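Local coordinates for pumilio homolog 23 (Arabidopsis thaliana, PDB 5WZJ), which binds RNA in a sequence-specific way through pumilio repeats packed into a right-handed superhelix, and recognises an 18S rRNA sequence, at residues I367-S370 against Q371-Q374; Q374-E377 against N378-C381; Q434-F437 against K438-S441. All blocks are in the same frame, centred on the assembly; numbering follows the deposited sequence.

Interaction 1 (I367-S370 against Q371-Q374)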
ATOM      1  N   ILE A 367      -7.664  -8.971 -14.875  1.00 25.10           N
ATOM      2  CA  ILE A 367      -9.119  -8.881 -14.794  1.00 26.83           C
ATOM      3  C   ILE A 367      -9.550  -7.470 -14.408  1.00 26.29           C
ATOM      4  O   ILE A 367     -10.483  -6.909 -14.994  1.00 27.03           O
ATOM      5  CB  ILE A 367      -9.655  -9.932 -13.807  1.00 26.91           C
ATOM      6  CG1 ILE A 367      -9.381 -11.343 -14.351  1.00 27.51           C
ATOM      7  CG2 ILE A 367     -11.139  -9.714 -13.561  1.00 24.94           C
ATOM      8  CD1 ILE A 367      -9.707 -12.443 -13.378  1.00 34.33           C
ATOM      9  N   ALA A 368      -8.862  -6.865 -13.437  1.00 25.10           N
ATOM     10  CA  ALA A 368      -9.265  -5.541 -12.970  1.00 21.93           C
ATOM     11  C   ALA A 368      -9.089  -4.485 -14.054  1.00 28.82           C
ATOM     12  O   ALA A 368      -9.917  -3.575 -14.184  1.00 33.83           O
ATOM     13  CB  ALA A 368      -8.466  -5.157 -11.723  1.00 27.11           C
ATOM     14  N   VAL A 369      -8.012  -4.578 -14.839  1.00 23.14           N
ATOM     15  CA  VAL A 369      -7.775  -3.555 -15.848  1.00 27.15           C
ATOM     16  C   VAL A 369      -8.674  -3.740 -17.066  1.00 26.53           C
ATOM     17  O   VAL A 369      -8.942  -2.764 -17.773  1.00 25.93           O
ATOM     18  CB  VAL A 369      -6.292  -3.516 -16.256  1.00 22.68           C
ATOM     19  CG1 VAL A 369      -5.985  -4.587 -17.295  1.00 19.36           C
ATOM     20  CG2 VAL A 369      -5.928  -2.133 -16.777  1.00 22.74           C
ATOM     21  N   SER A 370      -9.149  -4.964 -17.346  1.00 25.59           N
ATOM     22  CA  SER A 370     -10.165  -5.115 -18.386  1.00 26.52           C
ATOM     23  C   SER A 370     -11.388  -4.274 -18.052  1.00 27.04           C
ATOM     24  O   SER A 370     -11.961  -3.602 -18.922  1.00 29.03           O
ATOM     25  CB  SER A 370     -10.559  -6.587 -18.547  1.00 25.31           C
ATOM     26  OG  SER A 370     -11.631  -6.925 -17.693  1.00 32.39           O
ATOM     27  N   GLN A 371     -11.766  -4.266 -16.777  1.00 31.37           N
ATOM     28  CA  GLN A 371     -12.895  -3.474 -16.314  1.00 36.91           C
ATOM     29  C   GLN A 371     -12.652  -1.986 -16.528  1.00 41.70           C
ATOM     30  O   GLN A 371     -13.548  -1.260 -16.972  1.00 39.02           O
ATOM     31  CB  GLN A 371     -13.124  -3.788 -14.844  1.00 36.22           C
ATOM     32  CG  GLN A 371     -14.419  -3.362 -14.267  1.00 45.77           C
ATOM     33  CD  GLN A 371     -14.529  -3.856 -12.849  1.00 55.65           C
ATOM     34  OE1 GLN A 371     -14.414  -3.082 -11.899  1.00 63.59           O
ATOM     35  NE2 GLN A 371     -14.711  -5.164 -12.692  1.00 50.54           N
ATOM     36  N   ARG A 372     -11.436  -1.516 -16.236  1.00 37.79           N
ATOM     37  CA  ARG A 372     -11.151  -0.092 -16.367  1.00 31.41           C
ATOM     38  C   ARG A 372     -11.007   0.317 -17.825  1.00 33.09           C
ATOM     39  O   ARG A 372     -11.483   1.383 -18.230  1.00 35.56           O
ATOM     40  CB  ARG A 372      -9.884   0.273 -15.588  1.00 40.58           C
ATOM     41  CG  ARG A 372      -9.332   1.643 -15.951  1.00 39.48           C
ATOM     42  CD  ARG A 372      -8.185   2.084 -15.041  1.00 42.81           C
ATOM     43  NE  ARG A 372      -6.905   1.456 -15.359  1.00 34.77           N
ATOM     44  CZ  ARG A 372      -6.121   1.812 -16.373  1.00 32.35           C
ATOM     45  NH1 ARG A 372      -6.499   2.782 -17.191  1.00 32.84           N
ATOM     46  NH2 ARG A 372      -4.952   1.196 -16.573  1.00 31.03           N
ATOM     47  N   LEU A 373     -10.339  -0.504 -18.628  1.00 29.38           N
ATOM     48  CA  LEU A 373     -10.182  -0.171 -20.033  1.00 27.30           C
ATOM     49  C   LEU A 373     -11.399  -0.556 -20.871  1.00 33.41           C
ATOM     50  O   LEU A 373     -11.438  -0.214 -22.059  1.00 30.05           O
ATOM     51  CB  LEU A 373      -8.936  -0.849 -20.594  1.00 31.04           C
ATOM     52  CG  LEU A 373      -7.585  -0.394 -20.048  1.00 30.10           C
ATOM     53  CD1 LEU A 373      -6.500  -1.329 -20.540  1.00 24.64           C
ATOM     54  CD2 LEU A 373      -7.302   1.019 -20.502  1.00 24.19           C
ATOM     55  N   GLN A 374     -12.371  -1.254 -20.285  1.00 33.89           N
ATOM     56  CA  GLN A 374     -13.584  -1.696 -20.977  1.00 40.74           C
ATOM     57  C   GLN A 374     -13.238  -2.512 -22.224  1.00 36.51           C
ATOM     58  O   GLN A 374     -13.678  -2.228 -23.335  1.00 31.64           O
ATOM     59  CB  GLN A 374     -14.474  -0.502 -21.321  1.00 44.62           C
ATOM     60  CG  GLN A 374     -15.013   0.231 -20.099  1.00 49.78           C
ATOM     61  CD  GLN A 374     -15.469   1.645 -20.423  1.00 62.04           C
ATOM     62  OE1 GLN A 374     -15.688   1.986 -21.586  1.00 62.26           O
ATOM     63  NE2 GLN A 374     -15.603   2.478 -19.394  1.00 67.90           N
TER
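Val369 and Leu373, one helical turn apart, lie side by side and point the same way, with CG2 of Val369 3.9 Å from CD1 of Leu373. The same methyl serves Arg372, where Val369 CG2 comes within 3.5 Å of NH2, meeting the guanidinium at a slant; CG of Leu373 lies off one face of that group, toward its rim. Valine places CG2 there by holding it anti to its own backbone N, which leaves CG1 between N and the carbonyl carbon (chi1 82°). Arg372 starts out extended and then bends at chi3 (78°), which brings the guanidinium beside the valine methyl. Arginine suits the place because its long aliphatic stem carries the head out from the helix, past the valine methyl, so that NH2 can reach the carbonyl oxygens of Ser332 and Ala334.

Ser370 is buried, yet its hydroxyl is satisfied within the helix: OG donates to Ile367 O at 2.9 Å, and that oxygen also receives a weak bond from Gln371 N at 3.4 Å. The last turn closes firmly, Leu373 N reaching Val369 O at 2.8 Å with a nearly straight N-H (169°), before Gln374 leaves helical geometry with positive phi.

Val369, Ser370 and Leu373 all pack on Met340 of helix 337-347, while Ile367 touches Leu384 and Ser370 touches Cys380 on helix 377-388, so this end of helix 360-373 meets both helices.

Interaction 2 (Q374-E377 against N378-C381)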
ATOM      1  N   GLN A 374     -12.371  -1.254 -20.285  1.00 33.89           N
ATOM      2  CA  GLN A 374     -13.584  -1.696 -20.977  1.00 40.74           C
ATOM      3  C   GLN A 374     -13.238  -2.512 -22.224  1.00 36.51           C
ATOM      4  O   GLN A 374     -13.678  -2.228 -23.335  1.00 31.64           O
ATOM      5  CB  GLN A 374     -14.474  -0.502 -21.321  1.00 44.62           C
ATOM      6  CG  GLN A 374     -15.013   0.231 -20.099  1.00 49.78           C
ATOM      7  CD  GLN A 374     -15.469   1.645 -20.423  1.00 62.04           C
ATOM      8  OE1 GLN A 374     -15.688   1.986 -21.586  1.00 62.26           O
ATOM      9  NE2 GLN A 374     -15.603   2.478 -19.394  1.00 67.90           N
ATOM     10  N   SER A 375     -12.441  -3.558 -22.017  1.00 31.22           N
ATOM     11  CA  SER A 375     -11.988  -4.381 -23.123  1.00 26.68           C
ATOM     12  C   SER A 375     -11.687  -5.782 -22.610  1.00 25.60           C
ATOM     13  O   SER A 375     -11.095  -5.936 -21.540  1.00 27.68           O
ATOM     14  CB  SER A 375     -10.745  -3.754 -23.785  1.00 25.44           C
ATOM     15  OG  SER A 375     -10.237  -4.579 -24.813  1.00 29.26           O
ATOM     16  N   HIS A 376     -12.095  -6.800 -23.373  1.00 22.70           N
ATOM     17  CA  HIS A 376     -11.847  -8.203 -23.031  1.00 23.79           C
ATOM     18  C   HIS A 376     -12.468  -8.595 -21.692  1.00 21.68           C
ATOM     19  O   HIS A 376     -12.013  -9.558 -21.057  1.00 23.95           O
ATOM     20  CB  HIS A 376     -10.343  -8.527 -23.001  1.00 24.50           C
ATOM     21  CG  HIS A 376      -9.660  -8.374 -24.326  1.00 27.12           C
ATOM     22  ND1 HIS A 376      -9.575  -7.165 -24.983  1.00 26.17           N
ATOM     23  CD2 HIS A 376      -9.034  -9.280 -25.116  1.00 23.68           C
ATOM     24  CE1 HIS A 376      -8.920  -7.331 -26.120  1.00 30.86           C
ATOM     25  NE2 HIS A 376      -8.576  -8.604 -26.223  1.00 31.10           N
ATOM     26  N   GLU A 377     -13.488  -7.861 -21.241  1.00 16.09           N
ATOM     27  CA  GLU A 377     -14.099  -8.151 -19.946  1.00 22.47           C
ATOM     28  C   GLU A 377     -14.642  -9.575 -19.904  1.00 24.71           C
ATOM     29  O   GLU A 377     -14.297 -10.366 -19.016  1.00 23.05           O
ATOM     30  CB  GLU A 377     -15.220  -7.153 -19.657  1.00 27.24           C
ATOM     31  CG  GLU A 377     -14.818  -5.700 -19.702  1.00 32.04           C
ATOM     32  CD  GLU A 377     -15.359  -5.005 -20.933  1.00 38.00           C
ATOM     33  OE1 GLU A 377     -15.169  -5.530 -22.054  1.00 34.77           O
ATOM     34  OE2 GLU A 377     -15.990  -3.940 -20.774  1.00 43.35           O
ATOM     35  N   ASN A 378     -15.499  -9.919 -20.865  1.00 25.49           N
ATOM     36  CA  ASN A 378     -16.081 -11.255 -20.882  1.00 27.73           C
ATOM     37  C   ASN A 378     -15.004 -12.309 -21.080  1.00 26.06           C
ATOM     38  O   ASN A 378     -15.032 -13.365 -20.435  1.00 25.86           O
ATOM     39  CB  ASN A 378     -17.150 -11.352 -21.974  1.00 31.94           C
ATOM     40  CG  ASN A 378     -18.042 -12.563 -21.804  1.00 38.33           C
ATOM     41  OD1 ASN A 378     -18.770 -12.679 -20.815  1.00 41.67           O
ATOM     42  ND2 ASN A 378     -17.998 -13.472 -22.769  1.00 37.24           N
ATOM     43  N   LYS A 379     -14.029 -12.033 -21.954  1.00 22.57           N
ATOM     44  CA  LYS A 379     -12.950 -12.993 -22.177  1.00 25.48           C
ATOM     45  C   LYS A 379     -12.154 -13.254 -20.899  1.00 20.30           C
ATOM     46  O   LYS A 379     -11.731 -14.387 -20.644  1.00 21.46           O
ATOM     47  CB  LYS A 379     -12.026 -12.493 -23.293  1.00 26.68           C
ATOM     48  CG  LYS A 379     -12.553 -12.741 -24.705  1.00 30.17           C
ATOM     49  CD  LYS A 379     -11.676 -12.015 -25.719  1.00 35.00           C
ATOM     50  CE  LYS A 379     -12.273 -12.034 -27.118  1.00 45.99           C
ATOM     51  NZ  LYS A 379     -11.969 -13.303 -27.816  1.00 53.27           N
ATOM     52  N   CYS A 380     -11.913 -12.211 -20.096  1.00 21.54           N
ATOM     53  CA  CYS A 380     -11.179 -12.402 -18.848  1.00 19.26           C
ATOM     54  C   CYS A 380     -11.986 -13.222 -17.844  1.00 17.76           C
ATOM     55  O   CYS A 380     -11.454 -14.137 -17.201  1.00 19.11           O
ATOM     56  CB  CYS A 380     -10.801 -11.048 -18.250  1.00 26.13           C
ATOM     57  SG  CYS A 380      -9.394 -10.284 -19.118  1.00 25.74           S
ATOM     58  N   CYS A 381     -13.264 -12.892 -17.677  1.00 16.10           N
ATOM     59  CA  CYS A 381     -14.104 -13.637 -16.738  1.00 23.64           C
ATOM     60  C   CYS A 381     -14.211 -15.107 -17.137  1.00 20.83           C
ATOM     61  O   CYS A 381     -14.122 -16.000 -16.284  1.00 22.16           O
ATOM     62  CB  CYS A 381     -15.493 -13.010 -16.668  1.00 24.00           C
ATOM     63  SG  CYS A 381     -15.545 -11.323 -16.006  1.00 27.92           S
TER
HETATM   64  O   HOH W   1     -16.353  -8.056 -23.019  1.00 28.61           O
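His376 and Cys380 are joined by the first main-chain bond of the new helix, Cys380 N donating to His376 O at 2.8 Å. A second follows from Cys381 N to Glu377 O, 3.0 Å long and close to straight (170°). Other bonds involve side chains or water. OG of Ser375 and ND1 of His376 are 2.7 Å apart and hydrogen-bonded, which probably restrains the rotation of the imidazole. A water spans the first turn, giving a proton to OE1 of Glu377 and accepting one from Asn378 N, each at 3.0 Å. The glutamate chain kinks at chi2 (107°) to bring OE1 to that water, and its negative charge at the start of a helix is probably favoured by the helix dipole.

These residues form the short turn between two consecutive antiparallel helices, 360-373 and 377-388, within the all-helical superhelix of this pumilio protein. His376 takes the N-cap position with positive phi, so the chain turns sharply into the helix.

Van der Waals packing completes the contact. CD2 of His376 lies 3.9 Å from CD of Lys379, the two side chains crossing at a slant, so it is the methylene part of the lysine that meets the ring. A second neighbour of that ring is Trp344 on helix 337-347, the ring planes meeting at about 50°. Small, weakly polar cysteines suit the buried flank: Cys380 packs on Met340 and Ser370, while Cys381 sits against Phe439 and Ile444.

Interaction 3 (Q434-F437 against K438-S441). With nucleotides of chain B.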
ATOM      1  N   GLN A 434     -14.120  -9.846  -5.546  1.00 16.37           N
ATOM      2  CA  GLN A 434     -14.618  -8.486  -5.366  1.00 19.29           C
ATOM      3  C   GLN A 434     -14.593  -7.725  -6.679  1.00 17.28           C
ATOM      4  O   GLN A 434     -15.523  -6.968  -6.985  1.00 20.61           O
ATOM      5  CB  GLN A 434     -13.786  -7.755  -4.300  1.00 18.42           C
ATOM      6  CG  GLN A 434     -14.026  -8.302  -2.888  1.00 20.90           C
ATOM      7  CD  GLN A 434     -12.974  -7.858  -1.913  1.00 22.85           C
ATOM      8  OE1 GLN A 434     -12.841  -6.672  -1.633  1.00 20.07           O
ATOM      9  NE2 GLN A 434     -12.216  -8.804  -1.392  1.00 19.30           N
ATOM     10  N   GLY A 435     -13.531  -7.908  -7.468  1.00 20.87           N
ATOM     11  CA  GLY A 435     -13.477  -7.270  -8.775  1.00 18.42           C
ATOM     12  C   GLY A 435     -14.468  -7.876  -9.754  1.00 20.67           C
ATOM     13  O   GLY A 435     -15.085  -7.157 -10.544  1.00 21.03           O
ATOM     14  N   ILE A 436     -14.625  -9.207  -9.718  1.00 20.34           N
ATOM     15  CA  ILE A 436     -15.598  -9.893 -10.575  1.00 20.32           C
ATOM     16  C   ILE A 436     -16.976  -9.263 -10.421  1.00 13.36           C
ATOM     17  O   ILE A 436     -17.661  -8.968 -11.409  1.00 18.95           O
ATOM     18  CB  ILE A 436     -15.626 -11.401 -10.252  1.00 21.83           C
ATOM     19  CG1 ILE A 436     -14.373 -12.089 -10.812  1.00 21.75           C
ATOM     20  CG2 ILE A 436     -16.919 -12.078 -10.770  1.00 20.55           C
ATOM     21  CD1 ILE A 436     -14.401 -12.245 -12.315  1.00 22.03           C
ATOM     22  N   PHE A 437     -17.396  -9.021  -9.184  1.00 14.60           N
ATOM     23  CA  PHE A 437     -18.764  -8.567  -8.979  1.00 19.68           C
ATOM     24  C   PHE A 437     -18.957  -7.093  -9.300  1.00 24.79           C
ATOM     25  O   PHE A 437     -20.071  -6.579  -9.148  1.00 20.50           O
ATOM     26  CB  PHE A 437     -19.227  -8.909  -7.554  1.00 20.25           C
ATOM     27  CG  PHE A 437     -19.551 -10.374  -7.398  1.00 19.35           C
ATOM     28  CD1 PHE A 437     -20.573 -10.940  -8.156  1.00 20.37           C
ATOM     29  CD2 PHE A 437     -18.797 -11.198  -6.569  1.00 20.14           C
ATOM     30  CE1 PHE A 437     -20.862 -12.303  -8.073  1.00 18.33           C
ATOM     31  CE2 PHE A 437     -19.081 -12.568  -6.470  1.00 20.51           C
ATOM     32  CZ  PHE A 437     -20.111 -13.118  -7.226  1.00 18.29           C
ATOM     33  N   LYS A 438     -17.925  -6.416  -9.795  1.00 23.75           N
ATOM     34  CA  LYS A 438     -18.105  -5.083 -10.343  1.00 24.94           C
ATOM     35  C   LYS A 438     -18.373  -5.090 -11.844  1.00 22.92           C
ATOM     36  O   LYS A 438     -18.790  -4.058 -12.381  1.00 22.08           O
ATOM     37  CB  LYS A 438     -16.884  -4.216 -10.003  1.00 27.48           C
ATOM     38  CG  LYS A 438     -16.862  -3.808  -8.524  1.00 28.95           C
ATOM     39  CD  LYS A 438     -15.541  -3.177  -8.120  1.00 35.52           C
ATOM     40  CE  LYS A 438     -15.276  -1.907  -8.901  1.00 40.88           C
ATOM     41  NZ  LYS A 438     -13.854  -1.472  -8.764  1.00 39.99           N
ATOM     42  N   PHE A 439     -18.169  -6.218 -12.532  1.00 20.03           N
ATOM     43  CA  PHE A 439     -18.572  -6.314 -13.933  1.00 21.59           C
ATOM     44  C   PHE A 439     -20.097  -6.251 -14.066  1.00 20.92           C
ATOM     45  O   PHE A 439     -20.847  -6.567 -13.135  1.00 22.38           O
ATOM     46  CB  PHE A 439     -18.074  -7.619 -14.568  1.00 19.45           C
ATOM     47  CG  PHE A 439     -16.582  -7.666 -14.823  1.00 24.27           C
ATOM     48  CD1 PHE A 439     -16.032  -7.067 -15.950  1.00 24.99           C
ATOM     49  CD2 PHE A 439     -15.737  -8.332 -13.948  1.00 25.91           C
ATOM     50  CE1 PHE A 439     -14.663  -7.123 -16.195  1.00 22.28           C
ATOM     51  CE2 PHE A 439     -14.366  -8.395 -14.188  1.00 28.96           C
ATOM     52  CZ  PHE A 439     -13.829  -7.793 -15.312  1.00 26.06           C
ATOM     53  N   SER A 440     -20.546  -5.836 -15.248  1.00 21.73           N
ATOM     54  CA  SER A 440     -21.931  -6.036 -15.658  1.00 29.18           C
ATOM     55  C   SER A 440     -22.318  -7.501 -15.480  1.00 22.87           C
ATOM     56  O   SER A 440     -21.519  -8.403 -15.747  1.00 19.71           O
ATOM     57  CB  SER A 440     -22.103  -5.615 -17.124  1.00 27.84           C
ATOM     58  OG  SER A 440     -23.169  -6.325 -17.753  1.00 35.82           O
ATOM     59  N   SER A 441     -23.554  -7.744 -15.032  1.00 23.73           N
ATOM     60  CA  SER A 441     -23.977  -9.126 -14.789  1.00 23.08           C
ATOM     61  C   SER A 441     -23.955  -9.970 -16.057  1.00 23.84           C
ATOM     62  O   SER A 441     -23.843 -11.200 -15.957  1.00 22.52           O
ATOM     63  CB  SER A 441     -25.372  -9.167 -14.150  1.00 22.65           C
ATOM     64  OG  SER A 441     -26.370  -8.753 -15.064  1.00 26.69           O
TER
ATOM     65  P     A B   3      -8.413  -4.991   8.841  1.00 40.82           P
ATOM     66  OP1   A B   3      -7.335  -4.965   9.870  1.00 44.22           O
ATOM     67  OP2   A B   3      -8.525  -3.898   7.842  1.00 36.13           O
ATOM     68  O5'   A B   3      -8.287  -6.379   8.070  1.00 37.81           O
ATOM     69  C5'   A B   3      -8.266  -7.615   8.777  1.00 35.63           C
ATOM     70  C4'   A B   3      -8.233  -8.788   7.826  1.00 37.22           C
ATOM     71  O4'   A B   3      -9.472  -8.839   7.074  1.00 37.26           O
ATOM     72  C3'   A B   3      -7.145  -8.757   6.755  1.00 33.29           C
ATOM     73  O3'   A B   3      -5.898  -9.233   7.232  1.00 35.99           O
ATOM     74  C2'   A B   3      -7.737  -9.612   5.634  1.00 33.31           C
ATOM     75  O2'   A B   3      -7.564 -10.999   5.892  1.00 35.30           O
ATOM     76  C1'   A B   3      -9.226  -9.289   5.758  1.00 28.18           C
ATOM     77  N9    A B   3      -9.667  -8.248   4.815  1.00 24.13           N
ATOM     78  C8    A B   3     -10.070  -6.963   5.108  1.00 28.91           C
ATOM     79  N7    A B   3     -10.443  -6.284   4.041  1.00 30.69           N
ATOM     80  C5    A B   3     -10.285  -7.196   2.988  1.00 28.28           C
ATOM     81  C6    A B   3     -10.506  -7.113   1.603  1.00 27.76           C
ATOM     82  N6    A B   3     -10.954  -6.011   0.996  1.00 28.58           N
ATOM     83  N1    A B   3     -10.253  -8.210   0.845  1.00 27.55           N
ATOM     84  C2    A B   3      -9.799  -9.318   1.434  1.00 28.24           C
ATOM     85  N3    A B   3      -9.552  -9.517   2.729  1.00 29.28           N
ATOM     86  C4    A B   3      -9.813  -8.411   3.454  1.00 25.70           C
TER
HETATM   87  O   HOH W   2     -22.000  -5.462 -10.956  1.00 30.03           O
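The carbonyl oxygen of Gly435 is gripped twice: Lys438 N donates to it at 3.0 Å from well above the carbonyl plane, and NE2 of Gln371, on helix 360-373, supplies a second bond. CB of Lys438 lies 3.5 Å from this oxygen, and its aliphatic chain passes the helix end before bending at chi3. One residue further on, Phe439 N reaches Ile436 O at 3.0 Å, again from above the carbonyl plane, closing a type I beta turn from Ile436 to Phe439. The phenyl ring folds back against this turn because CG is anti to the carbonyl carbon (chi1 -72°). Its edge faces the turn, with CD2 of Phe439 3.2 Å from Ile436 O near the ring plane, while CE2 meets CD1 of Ile436 at 4.3 Å.

Helix 427-436 ends in this turn, and just before Gly435 it presents Gln434 to the RNA, consistent with pumilio helices lining the concave surface with base-recognising side chains. Gln434 extends beyond CG to lay its amide against the Watson-Crick edge (N1 and N6) of A3 of chain B. NE2 donates to adenine N1 at 3.0 Å, almost straight (170°), and OE1 accepts a weak bond from N6 at 3.3 Å, a donor-acceptor pair matching adenine. A glutamate in its place would present a second acceptor where NE2 now donates, and would probably leave N1 of A3 of chain B without its mate. Phe437 packs its large apolar ring onto Ile448 and Leu451 of helix 445-453 and Val471 and Ala474 of helix 468-477.

From the N terminus, interaction 1 finishes helix 360-373, and at Gln374, which the two share, interaction 2 takes over and starts helix 377-388; Ser370 lies against Glu377 and Cys380 inside the hairpin so formed. The chain then runs on to interaction 3, where helix 427-436 ends in its turn. The three follow in series, neither nested nor crossed. Phe439 draws the last to both others: its CZ meets Ser370 OG at 3.4 Å, and its CE1 meets Glu377 CB at 3.5 Å, while Cys381 also touches Ile436. The hairpin of interactions 1 and 2 is thus tied to the later helix that carries an RNA-reading glutamine.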